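Local coordinates for esterase YbfF (Escherichia coli, PDB 3BF7), which is an esterase, probably also a thioesterase, whose substrate-binding crevice is generated by the arrangement of its domains, at residues A[36-39]-A[40-43]; A[113-116]-A[117-121]; A[120-123]-A[124-127]; A[164-168]-A[169-173]. The protein carries 1 engineered substitution. All blocks are in the same frame, centred on the assembly; numbering follows the deposited sequence.

How the contacts relate
The four contacts, all local, come in order along the chain, contacts 2 and 3 overlapping at H120 and V121. Contact 1 ends helix 33-39 and leads toward strand 45-48 of the main sheet. It lies on the opposite side of the chain's centre from contacts 2 and 3, with centres about 29 and 34 Å away. Contacts 2 and 3 form one continuous path from the end of strand 106-112 to the start of helix 125-136. Contact 4 is a hairpin whose aromatic side chains pack on that helix; its centre is about 21 Å from that of contact 3. The 113-127 path leads from the hydrolase core, beside a probable catalytic triad, into what is probably the helical cap.

Contact 1: residues A[36-39]-A[40-43]; sequences ARDL and VNDH
N41 and H43 turn their side chains back onto the last carbonyls of helix 33-39, where this helix of the alpha/beta-hydrolase fold gives way to the loop before strand 45-48. The two approach in different ways. N41 reaches D38 O with its amide nitrogen, ND2 lying 2.7 Å from D38 O along a rather bent bond (139°), with the acceptor tilted from the amide plane. The backbone N of N41 bonds the same oxygen from above the carbonyl plane, so a single residue grips D38 O twice. A water joins ND2 to R37 O, accepting from the amide and donating to the carbonyl.

H43 instead presents the edge of its imidazole. With CG anti to its carbonyl carbon (chi1 -58°), the ring swings back until ND1 stands 3.0 Å from L39 O; the oxygen lies in the ring plane and is met on a lone pair. H43 ND1 also makes a weak bond to D42 OD1, at 2.9 Å. R249 makes salt bridges to D42 OD1 and to D38 OD1, and its charge probably offsets the repulsion between the two aspartates.

V40, buried next to I45, has its backbone N bonded to A36 O at 2.9 Å. Its CG1 sits in the crowded position between N and C and rests 3.4 Å from A36 O and 3.5 Å from R37 O.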
loop_
_atom_site.group_PDB
_atom_site.type_symbol
_atom_site.label_atom_id
_atom_site.label_comp_id
_atom_site.label_asym_id
_atom_site.label_seq_id
_atom_site.Cartn_x
_atom_site.Cartn_y
_atom_site.Cartn_z
ATOM N N ALA A 36 -10.444 -3.576 -5.538
ATOM C CA ALA A 36 -11.707 -2.994 -5.096
ATOM C C ALA A 36 -12.866 -3.317 -6.032
ATOM O O ALA A 36 -13.984 -3.575 -5.580
ATOM C CB ALA A 36 -11.561 -1.483 -4.965
ATOM N N ARG A 37 -12.605 -3.298 -7.335
ATOM C CA ARG A 37 -13.652 -3.571 -8.308
ATOM C C ARG A 37 -14.236 -4.972 -8.161
ATOM O O ARG A 37 -15.389 -5.212 -8.522
ATOM C CB ARG A 37 -13.130 -3.341 -9.730
ATOM C CG ARG A 37 -12.893 -1.864 -10.042
ATOM C CD ARG A 37 -12.637 -1.622 -11.521
ATOM N NE ARG A 37 -11.311 -2.053 -11.956
ATOM C CZ ARG A 37 -10.190 -1.366 -11.753
ATOM N NH1 ARG A 37 -10.221 -0.204 -11.112
ATOM N NH2 ARG A 37 -9.036 -1.836 -12.205
ATOM N N ASP A 38 -13.449 -5.899 -7.627
ATOM C CA ASP A 38 -13.930 -7.258 -7.427
ATOM C C ASP A 38 -14.542 -7.418 -6.040
ATOM O O ASP A 38 -15.622 -7.990 -5.883
ATOM C CB ASP A 38 -12.784 -8.260 -7.608
ATOM C CG ASP A 38 -13.219 -9.687 -7.368
ATOM O OD1 ASP A 38 -13.261 -10.108 -6.193
ATOM O OD2 ASP A 38 -13.531 -10.385 -8.359
ATOM N N LEU A 39 -13.860 -6.890 -5.034
ATOM C CA LEU A 39 -14.326 -7.010 -3.662
ATOM C C LEU A 39 -15.604 -6.233 -3.341
ATOM O O LEU A 39 -16.298 -6.559 -2.381
ATOM C CB LEU A 39 -13.196 -6.613 -2.709
ATOM C CG LEU A 39 -11.976 -7.543 -2.799
ATOM C CD1 LEU A 39 -10.786 -6.919 -2.092
ATOM C CD2 LEU A 39 -12.319 -8.903 -2.196
ATOM N N VAL A 40 -15.927 -5.224 -4.146
ATOM C CA VAL A 40 -17.133 -4.430 -3.913
ATOM C C VAL A 40 -18.404 -5.225 -4.231
ATOM O O VAL A 40 -19.513 -4.793 -3.914
ATOM C CB VAL A 40 -17.120 -3.121 -4.750
ATOM C CG1 VAL A 40 -17.325 -3.433 -6.221
ATOM C CG2 VAL A 40 -18.188 -2.163 -4.241
ATOM N N ASN A 41 -18.246 -6.384 -4.860
ATOM C CA ASN A 41 -19.397 -7.219 -5.185
ATOM C C ASN A 41 -20.081 -7.680 -3.904
ATOM O O ASN A 41 -21.305 -7.842 -3.865
ATOM C CB ASN A 41 -18.966 -8.441 -6.002
ATOM C CG ASN A 41 -18.691 -8.107 -7.455
ATOM O OD1 ASN A 41 -19.587 -7.683 -8.187
ATOM N ND2 ASN A 41 -17.448 -8.298 -7.883
ATOM N N ASP A 42 -19.291 -7.872 -2.850
ATOM C CA ASP A 42 -19.826 -8.340 -1.578
ATOM C C ASP A 42 -19.258 -7.669 -0.323
ATOM O O ASP A 42 -19.376 -8.209 0.778
ATOM C CB ASP A 42 -19.657 -9.860 -1.483
ATOM C CG ASP A 42 -18.236 -10.314 -1.758
ATOM O OD1 ASP A 42 -17.433 -9.509 -2.277
ATOM O OD2 ASP A 42 -17.927 -11.490 -1.467
ATOM N N HIS A 43 -18.648 -6.498 -0.485
ATOM C CA HIS A 43 -18.099 -5.756 0.654
ATOM C C HIS A 43 -18.193 -4.263 0.413
ATOM O O HIS A 43 -18.139 -3.812 -0.728
ATOM C CB HIS A 43 -16.600 -6.015 0.869
ATOM C CG HIS A 43 -16.233 -7.443 1.084
ATOM N ND1 HIS A 43 -16.099 -8.340 0.047
ATOM C CD2 HIS A 43 -15.922 -8.123 2.213
ATOM C CE1 HIS A 43 -15.717 -9.510 0.528
ATOM N NE2 HIS A 43 -15.603 -9.405 1.839
HETATM O O HOH W 1 -16.884 -7.066 -10.240
#

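Contact 2: residues A[113-116]-A[117-121]; sequences DIAP and VDYHV
The phenolic oxygen of Y119 is gripped from two directions: it accepts a hydrogen bond from A115 N, 3.0 Å from Y119 OH (141° at the hydrogen), and donates one to the carbonyl of Y208. This doubly held hydroxyl fixes the end of a buried ring that reaches back along its own chain. I114 sets its CD1 at the edge of the ring, near its plane, 3.8 Å from Y119 CE2. One face receives V117 CG2, offset toward the rim, and the same methyl touches A115 CB at 4.0 Å.

The loop follows strand 106-112 of the alpha/beta-hydrolase sheet and starts at D113. D113 OD1 bonds H234 ND1 in a geometry consistent with a Ser-His-Asp triad that includes S89. Three residues on, P116 is the centre of an inverse gamma turn, closed by a weak bond of 2.8 Å from V117 N to A115 O.

Just before the tyrosine, D118 opens an Asx turn that spans it: H120 N approaches D118 OD1 from above the carboxylate plane, 2.9 Å away. The H120 imidazole lies with one face over D118 CG, which stands 3.4 Å from the ring plane.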
loop_
_atom_site.group_PDB
_atom_site.type_symbol
_atom_site.label_atom_id
_atom_site.label_comp_id
_atom_site.label_asym_id
_atom_site.label_seq_id
_atom_site.Cartn_x
_atom_site.Cartn_y
_atom_site.Cartn_z
ATOM N N ASP A 113 3.238 -8.077 -0.993
ATOM C CA ASP A 113 4.680 -7.974 -1.220
ATOM C C ASP A 113 5.404 -7.027 -0.280
ATOM O O ASP A 113 6.012 -6.034 -0.693
ATOM C CB ASP A 113 5.008 -7.617 -2.670
ATOM C CG ASP A 113 6.387 -8.109 -3.068
ATOM O OD1 ASP A 113 7.195 -7.307 -3.576
ATOM O OD2 ASP A 113 6.662 -9.312 -2.855
ATOM N N ILE A 114 5.368 -7.385 0.996
ATOM C CA ILE A 114 5.999 -6.591 2.031
ATOM C C ILE A 114 6.195 -7.431 3.294
ATOM O O ILE A 114 5.416 -8.346 3.581
ATOM C CB ILE A 114 5.118 -5.349 2.355
ATOM C CG1 ILE A 114 5.859 -4.385 3.283
ATOM C CG2 ILE A 114 3.800 -5.788 2.977
ATOM C CD1 ILE A 114 7.062 -3.732 2.642
ATOM N N ALA A 115 7.254 -7.122 4.034
ATOM C CA ALA A 115 7.548 -7.803 5.288
ATOM C C ALA A 115 7.736 -6.727 6.355
ATOM O O ALA A 115 8.142 -5.602 6.047
ATOM C CB ALA A 115 8.814 -8.639 5.160
ATOM N N PRO A 116 7.427 -7.048 7.620
ATOM C CA PRO A 116 7.574 -6.087 8.718
ATOM C C PRO A 116 9.035 -6.024 9.148
ATOM O O PRO A 116 9.419 -6.527 10.209
ATOM C CB PRO A 116 6.656 -6.657 9.795
ATOM C CG PRO A 116 6.792 -8.132 9.589
ATOM C CD PRO A 116 6.752 -8.276 8.079
ATOM N N VAL A 117 9.843 -5.397 8.299
ATOM C CA VAL A 117 11.270 -5.271 8.533
ATOM C C VAL A 117 11.816 -3.964 7.978
ATOM O O VAL A 117 11.216 -3.351 7.094
ATOM C CB VAL A 117 12.054 -6.412 7.830
ATOM C CG1 VAL A 117 11.603 -7.766 8.356
ATOM C CG2 VAL A 117 11.857 -6.325 6.312
ATOM N N ASP A 118 12.956 -3.550 8.519
ATOM C CA ASP A 118 13.659 -2.364 8.039
ATOM C C ASP A 118 14.573 -2.952 6.960
ATOM O O ASP A 118 15.468 -3.743 7.265
ATOM C CB ASP A 118 14.506 -1.762 9.161
ATOM C CG ASP A 118 15.227 -0.493 8.742
ATOM O OD1 ASP A 118 15.415 -0.266 7.527
ATOM O OD2 ASP A 118 15.623 0.279 9.642
ATOM N N TYR A 119 14.352 -2.586 5.704
ATOM C CA TYR A 119 15.163 -3.136 4.625
ATOM C C TYR A 119 16.592 -2.603 4.574
ATOM O O TYR A 119 17.451 -3.188 3.917
ATOM C CB TYR A 119 14.454 -2.934 3.286
ATOM C CG TYR A 119 13.207 -3.783 3.145
ATOM C CD1 TYR A 119 13.296 -5.147 2.856
ATOM C CD2 TYR A 119 11.941 -3.229 3.310
ATOM C CE1 TYR A 119 12.148 -5.935 2.732
ATOM C CE2 TYR A 119 10.791 -4.005 3.189
ATOM C CZ TYR A 119 10.900 -5.351 2.898
ATOM O OH TYR A 119 9.756 -6.107 2.759
ATOM N N HIS A 120 16.844 -1.495 5.262
ATOM C CA HIS A 120 18.188 -0.923 5.333
ATOM C C HIS A 120 18.888 -0.715 3.994
ATOM O O HIS A 120 20.082 -0.999 3.864
ATOM C CB HIS A 120 19.085 -1.801 6.218
ATOM C CG HIS A 120 18.729 -1.772 7.672
ATOM N ND1 HIS A 120 18.811 -0.627 8.437
ATOM C CD2 HIS A 120 18.313 -2.752 8.508
ATOM C CE1 HIS A 120 18.462 -0.904 9.680
ATOM N NE2 HIS A 120 18.154 -2.187 9.750
ATOM N N VAL A 121 18.150 -0.232 3.002
ATOM C CA VAL A 121 18.717 0.039 1.685
ATOM C C VAL A 121 17.974 1.206 1.060
ATOM O O VAL A 121 16.880 1.563 1.500
ATOM C CB VAL A 121 18.570 -1.164 0.706
ATOM C CG1 VAL A 121 19.380 -2.352 1.193
ATOM C CG2 VAL A 121 17.097 -1.531 0.543
#

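Contact 3: residues A[120-123]-A[124-127]; sequences HVRR and HDEI
R122 and D125 form the salt bridge of this contact, their side chains crossing at about a right angle. The straightest bond runs from R122 NE to D125 OD1 at 2.8 Å (159°). It lies close to the guanidinium plane and uses the syn lone pair of the oxygen. Two weak bonds flank it, from R122 NE to D125 OD2 at 3.4 Å and from R122 NH2 to D125 OD1 at 3.3 Å. The carboxylate thus sits at the NE edge of the arginine, the two flat groups turned 33° apart. A bend at chi3 (70°) folds the arginine chain so that NE faces the D125 carboxylate.

Packing of flat groups makes the second kind of contact. R123 O lies over one face of the H124 imidazole. R123 itself points elsewhere: its guanidinium takes V121 CG2 on one face, offset toward the rim, and makes cation-pi contacts with Y119 and Y208. R122 has a cation-pi contact of its own, with W179.

Water and hydroxyl bridges form the third group. A water donates to R123 O and accepts from I127 N at 3.0 Å, spanning the first turn of the helix. The hydroxyl of Y182 is hydrogen-bonded both to H124 ND1 and to R123 N, tying the histidine ring and the incoming backbone to a single group.

H124 occupies the N-cap position of helix 125-136, and D125 follows as its first residue, where a carboxylate would probably be favoured by the helix dipole. This is the N-terminal start of what is probably the first helix of the helical cap, reached by the loop leaving strand 106-112 of the hydrolase core.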
loop_
_atom_site.group_PDB
_atom_site.type_symbol
_atom_site.label_atom_id
_atom_site.label_comp_id
_atom_site.label_asym_id
_atom_site.label_seq_id
_atom_site.Cartn_x
_atom_site.Cartn_y
_atom_site.Cartn_z
ATOM N N HIS A 120 16.844 -1.495 5.262
ATOM C CA HIS A 120 18.188 -0.923 5.333
ATOM C C HIS A 120 18.888 -0.715 3.994
ATOM O O HIS A 120 20.082 -0.999 3.864
ATOM C CB HIS A 120 19.085 -1.801 6.218
ATOM C CG HIS A 120 18.729 -1.772 7.672
ATOM N ND1 HIS A 120 18.811 -0.627 8.437
ATOM C CD2 HIS A 120 18.313 -2.752 8.508
ATOM C CE1 HIS A 120 18.462 -0.904 9.680
ATOM N NE2 HIS A 120 18.154 -2.187 9.750
ATOM N N VAL A 121 18.150 -0.232 3.002
ATOM C CA VAL A 121 18.717 0.039 1.685
ATOM C C VAL A 121 17.974 1.206 1.060
ATOM O O VAL A 121 16.880 1.563 1.500
ATOM C CB VAL A 121 18.570 -1.164 0.706
ATOM C CG1 VAL A 121 19.380 -2.352 1.193
ATOM C CG2 VAL A 121 17.097 -1.531 0.543
ATOM N N ARG A 122 18.586 1.822 0.054
ATOM C CA ARG A 122 17.930 2.893 -0.681
ATOM C C ARG A 122 17.554 2.225 -1.998
ATOM O O ARG A 122 18.421 1.731 -2.722
ATOM C CB ARG A 122 18.872 4.074 -0.916
ATOM C CG ARG A 122 19.220 4.834 0.360
ATOM C CD ARG A 122 19.810 6.201 0.054
ATOM N NE ARG A 122 18.821 7.129 -0.493
ATOM C CZ ARG A 122 17.985 7.864 0.237
ATOM N NH1 ARG A 122 18.006 7.790 1.561
ATOM N NH2 ARG A 122 17.131 8.683 -0.360
ATOM N N ARG A 123 16.259 2.186 -2.289
ATOM C CA ARG A 123 15.753 1.538 -3.496
ATOM C C ARG A 123 15.029 2.466 -4.457
ATOM O O ARG A 123 14.499 2.003 -5.468
ATOM C CB ARG A 123 14.778 0.412 -3.122
ATOM C CG ARG A 123 15.409 -0.948 -2.915
ATOM C CD ARG A 123 14.350 -2.040 -2.924
ATOM N NE ARG A 123 13.514 -2.032 -1.728
ATOM C CZ ARG A 123 13.438 -3.048 -0.874
ATOM N NH1 ARG A 123 14.148 -4.145 -1.088
ATOM N NH2 ARG A 123 12.650 -2.974 0.189
ATOM N N HIS A 124 15.006 3.762 -4.162
ATOM C CA HIS A 124 14.274 4.696 -5.006
ATOM C C HIS A 124 15.034 5.926 -5.463
ATOM O O HIS A 124 14.419 6.882 -5.925
ATOM C CB HIS A 124 13.000 5.159 -4.286
ATOM C CG HIS A 124 12.048 4.052 -3.968
ATOM N ND1 HIS A 124 12.235 3.184 -2.914
ATOM C CD2 HIS A 124 10.910 3.654 -4.586
ATOM C CE1 HIS A 124 11.253 2.301 -2.896
ATOM N NE2 HIS A 124 10.436 2.563 -3.901
ATOM N N ASP A 125 16.356 5.921 -5.365
ATOM C CA ASP A 125 17.095 7.110 -5.763
ATOM C C ASP A 125 16.890 7.523 -7.212
ATOM O O ASP A 125 16.765 8.712 -7.504
ATOM C CB ASP A 125 18.585 6.942 -5.485
ATOM C CG ASP A 125 18.919 7.029 -4.007
ATOM O OD1 ASP A 125 18.008 7.293 -3.185
ATOM O OD2 ASP A 125 20.107 6.839 -3.671
ATOM N N GLU A 126 16.857 6.558 -8.122
ATOM C CA GLU A 126 16.662 6.876 -9.530
ATOM C C GLU A 126 15.239 7.367 -9.781
ATOM O O GLU A 126 15.013 8.224 -10.636
ATOM C CB GLU A 126 16.996 5.653 -10.381
ATOM C CG GLU A 126 18.445 5.229 -10.198
ATOM C CD GLU A 126 18.762 3.900 -10.832
ATOM O OE1 GLU A 126 19.037 3.873 -12.048
ATOM O OE2 GLU A 126 18.730 2.882 -10.110
ATOM N N ILE A 127 14.283 6.828 -9.029
ATOM C CA ILE A 127 12.896 7.264 -9.148
ATOM C C ILE A 127 12.803 8.722 -8.668
ATOM O O ILE A 127 12.172 9.554 -9.321
ATOM C CB ILE A 127 11.958 6.333 -8.334
ATOM C CG1 ILE A 127 11.756 5.023 -9.105
ATOM C CG2 ILE A 127 10.623 7.019 -8.065
ATOM C CD1 ILE A 127 11.030 3.951 -8.323
HETATM O O HOH W 2 14.720 3.952 -8.120
#

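Contact 4: residues A[164-168]-A[169-173]; sequences KSFVD and GEWRF
S165 faces R172 and F173 across the open end of a beta hairpin, strands 166-167 and 170-171, joined by a type I' turn from V167 to E170. S165 O accepts from R172 N at 2.7 Å, while S165 CB rests 3.6 Å from F173 CE2.

F166 and W171 form a non-hydrogen-bonded antiparallel pair. With CG anti to the backbone N (chi1 -169°), the phenylalanine directs the edge of its ring at the indole face, CD1 standing over the middle of the ring system. This edge-to-face pair has centroids 4.9 Å apart and planes at 56°. The far end of the phenylalanine meets the turn, F166 CZ lying 3.6 Å from G169 CA. Both rings pack on V134 of helix 125-136, and W171 NE1 bonds I131 O.

V167 points to the face opposite F166 and W171, the side of E170. Its backbone N and O make the hydrogen-bonded pair with E170, V167 N to E170 O and E170 N to V167 O both measuring 2.9 Å. Its side chain lies across one face of the R172 guanidinium, CG2 above the centre and CG1 3.6 Å from R172 NH2.

D168 and G169 fill the turn, both with positive phi. A water bridges D168 OD2 and, weakly, R172 NH2; D168 OD2 itself stays 4.5 Å from R172 NH2.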
loop_
_atom_site.group_PDB
_atom_site.type_symbol
_atom_site.label_atom_id
_atom_site.label_comp_id
_atom_site.label_asym_id
_atom_site.label_seq_id
_atom_site.Cartn_x
_atom_site.Cartn_y
_atom_site.Cartn_z
ATOM N N LYS A 164 0.550 8.261 -12.739
ATOM C CA LYS A 164 -0.841 8.327 -12.312
ATOM C C LYS A 164 -0.965 9.495 -11.336
ATOM O O LYS A 164 -2.046 10.056 -11.156
ATOM C CB LYS A 164 -1.260 7.031 -11.617
ATOM C CG LYS A 164 -1.321 5.814 -12.526
ATOM C CD LYS A 164 -2.420 5.948 -13.564
ATOM C CE LYS A 164 -2.573 4.666 -14.368
ATOM N NZ LYS A 164 -3.738 4.737 -15.292
ATOM N N SER A 165 0.156 9.857 -10.712
ATOM C CA SER A 165 0.185 10.953 -9.752
ATOM C C SER A 165 0.687 12.268 -10.345
ATOM O O SER A 165 0.953 13.219 -9.612
ATOM C CB SER A 165 1.043 10.569 -8.543
ATOM O OG SER A 165 0.390 9.599 -7.744
ATOM N N PHE A 166 0.828 12.321 -11.667
ATOM C CA PHE A 166 1.273 13.546 -12.321
ATOM C C PHE A 166 0.028 14.184 -12.926
ATOM O O PHE A 166 -0.518 13.684 -13.907
ATOM C CB PHE A 166 2.296 13.241 -13.420
ATOM C CG PHE A 166 2.982 14.465 -13.962
ATOM C CD1 PHE A 166 3.807 15.231 -13.146
ATOM C CD2 PHE A 166 2.792 14.862 -15.281
ATOM C CE1 PHE A 166 4.434 16.376 -13.632
ATOM C CE2 PHE A 166 3.415 16.008 -15.779
ATOM C CZ PHE A 166 4.237 16.765 -14.952
ATOM N N VAL A 167 -0.429 15.276 -12.323
ATOM C CA VAL A 167 -1.630 15.966 -12.788
ATOM C C VAL A 167 -1.416 17.476 -12.809
ATOM O O VAL A 167 -0.810 18.037 -11.897
ATOM C CB VAL A 167 -2.838 15.648 -11.873
ATOM C CG1 VAL A 167 -4.112 16.226 -12.469
ATOM C CG2 VAL A 167 -2.967 14.147 -11.684
ATOM N N ASP A 168 -1.925 18.128 -13.850
ATOM C CA ASP A 168 -1.788 19.571 -14.002
ATOM C C ASP A 168 -0.331 20.002 -13.863
ATOM O O ASP A 168 -0.034 21.067 -13.322
ATOM C CB ASP A 168 -2.648 20.298 -12.966
ATOM C CG ASP A 168 -4.119 19.960 -13.094
ATOM O OD1 ASP A 168 -4.674 20.141 -14.198
ATOM O OD2 ASP A 168 -4.722 19.517 -12.095
ATOM N N GLY A 169 0.573 19.158 -14.354
ATOM C CA GLY A 169 1.994 19.457 -14.293
ATOM C C GLY A 169 2.593 19.451 -12.899
ATOM O O GLY A 169 3.632 20.065 -12.666
ATOM N N GLU A 170 1.949 18.756 -11.970
ATOM C CA GLU A 170 2.436 18.684 -10.599
ATOM C C GLU A 170 2.304 17.271 -10.054
ATOM O O GLU A 170 1.423 16.518 -10.470
ATOM C CB GLU A 170 1.640 19.638 -9.703
ATOM C CG GLU A 170 1.859 21.114 -9.989
ATOM C CD GLU A 170 3.267 21.565 -9.663
ATOM O OE1 GLU A 170 3.700 21.370 -8.507
ATOM O OE2 GLU A 170 3.941 22.115 -10.559
ATOM N N TRP A 171 3.189 16.910 -9.130
ATOM C CA TRP A 171 3.135 15.594 -8.511
ATOM C C TRP A 171 2.139 15.640 -7.363
ATOM O O TRP A 171 2.158 16.567 -6.555
ATOM C CB TRP A 171 4.510 15.187 -7.974
ATOM C CG TRP A 171 5.517 14.952 -9.048
ATOM C CD1 TRP A 171 6.588 15.740 -9.358
ATOM C CD2 TRP A 171 5.533 13.863 -9.973
ATOM N NE1 TRP A 171 7.272 15.207 -10.424
ATOM C CE2 TRP A 171 6.646 14.054 -10.822
ATOM C CE3 TRP A 171 4.714 12.744 -10.171
ATOM C CZ2 TRP A 171 6.964 13.164 -11.852
ATOM C CZ3 TRP A 171 5.030 11.858 -11.195
ATOM C CH2 TRP A 171 6.146 12.075 -12.022
ATOM N N ARG A 172 1.267 14.640 -7.295
ATOM C CA ARG A 172 0.270 14.572 -6.234
ATOM C C ARG A 172 0.924 14.264 -4.891
ATOM O O ARG A 172 0.457 14.727 -3.848
ATOM C CB ARG A 172 -0.786 13.511 -6.567
ATOM C CG ARG A 172 -1.842 13.971 -7.578
ATOM C CD ARG A 172 -2.792 14.970 -6.930
ATOM N NE ARG A 172 -3.609 15.735 -7.872
ATOM C CZ ARG A 172 -4.799 15.360 -8.333
ATOM N NH1 ARG A 172 -5.341 14.211 -7.954
ATOM N NH2 ARG A 172 -5.468 16.160 -9.154
ATOM N N PHE A 173 2.002 13.482 -4.911
ATOM C CA PHE A 173 2.681 13.158 -3.665
ATOM C C PHE A 173 3.657 14.257 -3.242
ATOM O O PHE A 173 4.124 15.050 -4.063
ATOM C CB PHE A 173 3.365 11.776 -3.740
ATOM C CG PHE A 173 4.059 11.485 -5.043
ATOM C CD1 PHE A 173 5.171 12.216 -5.439
ATOM C CD2 PHE A 173 3.613 10.449 -5.861
ATOM C CE1 PHE A 173 5.837 11.913 -6.629
ATOM C CE2 PHE A 173 4.271 10.140 -7.047
ATOM C CZ PHE A 173 5.384 10.874 -7.432
HETATM O O HOH W 3 -5.421 19.601 -9.710
HETATM O O HOH W 4 2.541 23.218 -13.103
#